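Local coordinates for putative branched-chain amino acid aminotransferase IlvE (Streptococcus mutans, PDB 4DQN), which probably catalyses the pyridoxal-phosphate-dependent transfer of the amino group between leucine, isoleucine or valine and 2-oxoglutarate, at residues L9-E17 against M155-G163. Sequence-based numbering, arbitrary orientation.
Sequences LDWKNLGFE and MPVGNYFKG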
loop_
_atom_site.group_PDB
_atom_site.type_symbol
_atom_site.label_atom_id
_atom_site.label_comp_id
_atom_site.label_asym_id
_atom_site.label_seq_id
_atom_site.Cartn_x
_atom_site.Cartn_y
_atom_site.Cartn_z
ATOM N N LEU A 9 -23.112 11.796 -24.604
ATOM C CA LEU A 9 -23.135 11.597 -23.161
ATOM C C LEU A 9 -23.530 12.899 -22.458
ATOM O O LEU A 9 -23.429 13.980 -23.047
ATOM C CB LEU A 9 -21.757 11.133 -22.690
ATOM C CG LEU A 9 -21.254 9.758 -23.116
ATOM C CD1 LEU A 9 -19.841 9.497 -22.593
ATOM C CD2 LEU A 9 -22.223 8.710 -22.612
ATOM N N ASP A 10 -23.983 12.798 -21.211
ATOM C CA ASP A 10 -24.356 13.977 -20.426
ATOM C C ASP A 10 -23.100 14.717 -19.958
ATOM O O ASP A 10 -22.811 14.764 -18.760
ATOM C CB ASP A 10 -25.209 13.556 -19.226
ATOM C CG ASP A 10 -25.919 14.724 -18.570
ATOM O OD1 ASP A 10 -25.897 15.833 -19.148
ATOM O OD2 ASP A 10 -26.512 14.524 -17.482
ATOM N N TRP A 11 -22.378 15.307 -20.915
ATOM C CA TRP A 11 -21.026 15.846 -20.702
ATOM C C TRP A 11 -20.826 16.711 -19.470
ATOM O O TRP A 11 -19.868 16.517 -18.712
ATOM C CB TRP A 11 -20.554 16.611 -21.932
ATOM C CG TRP A 11 -20.605 15.827 -23.208
ATOM C CD1 TRP A 11 -21.425 16.056 -24.276
ATOM C CD2 TRP A 11 -19.795 14.694 -23.557
ATOM N NE1 TRP A 11 -21.171 15.139 -25.269
ATOM C CE2 TRP A 11 -20.177 14.291 -24.853
ATOM C CE3 TRP A 11 -18.782 13.986 -22.900
ATOM C CZ2 TRP A 11 -19.578 13.208 -25.509
ATOM C CZ3 TRP A 11 -18.183 12.912 -23.556
ATOM C CH2 TRP A 11 -18.584 12.534 -24.844
ATOM N N LYS A 12 -21.720 17.670 -19.269
ATOM C CA LYS A 12 -21.586 18.576 -18.135
ATOM C C LYS A 12 -21.837 17.880 -16.791
ATOM O O LYS A 12 -21.354 18.334 -15.754
ATOM C CB LYS A 12 -22.499 19.795 -18.308
ATOM C CG LYS A 12 -21.915 20.862 -19.232
ATOM C CD LYS A 12 -22.878 22.024 -19.423
ATOM C CE LYS A 12 -23.455 22.481 -18.091
ATOM N NZ LYS A 12 -24.538 23.507 -18.235
ATOM N N ASN A 13 -22.574 16.774 -16.808
ATOM C CA ASN A 13 -22.947 16.118 -15.556
ATOM C C ASN A 13 -22.245 14.786 -15.295
ATOM O O ASN A 13 -22.628 14.029 -14.405
ATOM C CB ASN A 13 -24.464 15.998 -15.451
ATOM C CG ASN A 13 -25.149 17.340 -15.634
ATOM O OD1 ASN A 13 -24.693 18.356 -15.096
ATOM N ND2 ASN A 13 -26.216 17.363 -16.426
ATOM N N LEU A 14 -21.201 14.513 -16.071
ATOM C CA LEU A 14 -20.264 13.483 -15.683
ATOM C C LEU A 14 -19.695 14.008 -14.396
ATOM O O LEU A 14 -19.605 15.227 -14.191
ATOM C CB LEU A 14 -19.128 13.367 -16.689
ATOM C CG LEU A 14 -19.556 12.949 -18.084
ATOM C CD1 LEU A 14 -18.349 12.838 -18.966
ATOM C CD2 LEU A 14 -20.326 11.633 -18.038
ATOM N N GLY A 15 -19.329 13.111 -13.511
ATOM C CA GLY A 15 -18.569 13.542 -12.367
ATOM C C GLY A 15 -17.174 13.054 -12.646
ATOM O O GLY A 15 -16.637 13.236 -13.752
ATOM N N PHE A 16 -16.605 12.401 -11.647
ATOM C CA PHE A 16 -15.315 11.775 -11.778
ATOM C C PHE A 16 -15.537 10.334 -11.341
ATOM O O PHE A 16 -15.607 10.048 -10.147
ATOM C CB PHE A 16 -14.323 12.479 -10.861
ATOM C CG PHE A 16 -12.885 12.125 -11.129
ATOM C CD1 PHE A 16 -12.260 11.119 -10.397
ATOM C CD2 PHE A 16 -12.156 12.815 -12.094
ATOM C CE1 PHE A 16 -10.935 10.786 -10.625
ATOM C CE2 PHE A 16 -10.814 12.495 -12.335
ATOM C CZ PHE A 16 -10.206 11.470 -11.598
ATOM N N GLU A 17 -15.695 9.435 -12.307
ATOM C CA GLU A 17 -15.931 8.027 -11.993
ATOM C C GLU A 17 -15.521 7.134 -13.163
ATOM O O GLU A 17 -15.308 7.612 -14.276
ATOM C CB GLU A 17 -17.399 7.793 -11.659
ATOM C CG GLU A 17 -18.312 7.840 -12.858
ATOM C CD GLU A 17 -19.776 7.658 -12.483
ATOM O OE1 GLU A 17 -20.643 7.944 -13.339
ATOM O OE2 GLU A 17 -20.058 7.229 -11.343
ATOM N N MET A 155 -11.568 7.415 -19.313
ATOM C CA MET A 155 -12.971 7.674 -19.029
ATOM C C MET A 155 -13.211 9.173 -19.097
ATOM O O MET A 155 -12.363 9.972 -18.684
ATOM C CB MET A 155 -13.366 7.141 -17.645
ATOM C CG MET A 155 -12.651 7.829 -16.491
ATOM S SD MET A 155 -11.909 6.657 -15.334
ATOM C CE MET A 155 -10.562 6.005 -16.338
ATOM N N PRO A 156 -14.365 9.569 -19.642
ATOM C CA PRO A 156 -14.665 11.001 -19.662
ATOM C C PRO A 156 -15.031 11.482 -18.253
ATOM O O PRO A 156 -15.752 10.772 -17.540
ATOM C CB PRO A 156 -15.863 11.081 -20.611
ATOM C CG PRO A 156 -16.547 9.744 -20.471
ATOM C CD PRO A 156 -15.411 8.756 -20.289
ATOM N N VAL A 157 -14.518 12.639 -17.833
ATOM C CA VAL A 157 -14.868 13.164 -16.509
ATOM C C VAL A 157 -15.377 14.597 -16.637
ATOM O O VAL A 157 -15.020 15.291 -17.580
ATOM C CB VAL A 157 -13.680 13.090 -15.509
ATOM C CG1 VAL A 157 -13.237 11.632 -15.311
ATOM C CG2 VAL A 157 -12.502 13.945 -15.969
ATOM N N GLY A 158 -16.214 15.034 -15.700
ATOM C CA GLY A 158 -16.841 16.339 -15.815
ATOM C C GLY A 158 -15.964 17.465 -15.308
ATOM O O GLY A 158 -14.918 17.213 -14.692
ATOM N N ASN A 159 -16.402 18.702 -15.571
ATOM C CA ASN A 159 -15.734 19.923 -15.104
ATOM C C ASN A 159 -15.539 19.923 -13.594
ATOM O O ASN A 159 -14.446 20.228 -13.105
ATOM C CB ASN A 159 -16.545 21.168 -15.524
ATOM C CG ASN A 159 -15.829 22.498 -15.219
ATOM O OD1 ASN A 159 -15.126 22.639 -14.215
ATOM N ND2 ASN A 159 -16.033 23.485 -16.089
ATOM N N TYR A 160 -16.610 19.592 -12.878
ATOM C CA TYR A 160 -16.669 19.654 -11.414
ATOM C C TYR A 160 -16.878 21.088 -10.916
ATOM O O TYR A 160 -17.484 21.304 -9.867
ATOM C CB TYR A 160 -15.468 18.956 -10.748
ATOM C CG TYR A 160 -15.384 19.120 -9.242
ATOM C CD1 TYR A 160 -16.489 18.865 -8.425
ATOM C CD2 TYR A 160 -14.190 19.508 -8.630
ATOM C CE1 TYR A 160 -16.415 19.014 -7.044
ATOM C CE2 TYR A 160 -14.106 19.651 -7.249
ATOM C CZ TYR A 160 -15.220 19.403 -6.464
ATOM O OH TYR A 160 -15.131 19.545 -5.099
ATOM N N PHE A 161 -16.396 22.066 -11.678
ATOM C CA PHE A 161 -16.733 23.464 -11.407
ATOM C C PHE A 161 -17.608 24.067 -12.505
ATOM O O PHE A 161 -17.263 25.078 -13.136
ATOM C CB PHE A 161 -15.490 24.308 -11.102
ATOM C CG PHE A 161 -14.976 24.107 -9.709
ATOM C CD1 PHE A 161 -15.855 24.130 -8.634
ATOM C CD2 PHE A 161 -13.637 23.841 -9.475
ATOM C CE1 PHE A 161 -15.405 23.922 -7.342
ATOM C CE2 PHE A 161 -13.174 23.629 -8.186
ATOM C CZ PHE A 161 -14.057 23.667 -7.116
ATOM N N LYS A 162 -18.744 23.410 -12.725
ATOM C CA LYS A 162 -19.834 23.991 -13.490
ATOM C C LYS A 162 -20.690 24.797 -12.511
ATOM O O LYS A 162 -21.358 24.244 -11.630
ATOM C CB LYS A 162 -20.648 22.910 -14.212
ATOM C CG LYS A 162 -21.675 23.478 -15.187
ATOM C CD LYS A 162 -21.189 24.799 -15.791
ATOM C CE LYS A 162 -22.331 25.581 -16.416
ATOM N NZ LYS A 162 -22.188 25.676 -17.901
ATOM N N GLY A 163 -20.647 26.113 -12.677
ATOM C CA GLY A 163 -21.187 27.038 -11.701
ATOM C C GLY A 163 -20.068 27.960 -11.255
ATOM O O GLY A 163 -20.269 28.857 -10.436
HETATM O O HOH W 1 -16.991 10.374 -15.052
#
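Leu14 CD1 presses on Pro156 CB at 3.5 Å, tighter than ordinary van der Waals contact, where the N-terminal loop 9-17 crosses the end of strand 147-157. Two more side chains meet the same proline: Leu9 CD1 meets Pro156 CG roughly at right angles, and Trp11 CZ3, at the edge of the indole, lies 4.2 Å from Pro156 CB. A little further along, Gly158 N donates a hydrogen bond to Gly15 O (2.7 Å), while Gly158 CA makes a CA-H...O contact with Leu14 O, 3.4 Å away. Water 1 also bridges the backbones, lying 2.8 Å from Pro156 O and accepting from Glu17 N. In this class-IV aminotransferase, the strand belongs to an antiparallel sheet, and Val157 and Met155 bond through their backbones to Thr126 and Tyr128 of the adjoining strand. Phe16, its CG anti to the backbone N (chi1 -167°), lies alongside Val157, with CD2 3.6 Å from Val157 CG1; its ring also meets Tyr128 edge-to-face and packs on Ile140 of the second subunit. By contrast, the far end is loose and exposed: a bend at chi3 (47°) swings the Lys12 tip across Lys162, and Lys12 NZ lies 3.2 Å from Lys162 NZ, two like charges with no hydrogen bond between them.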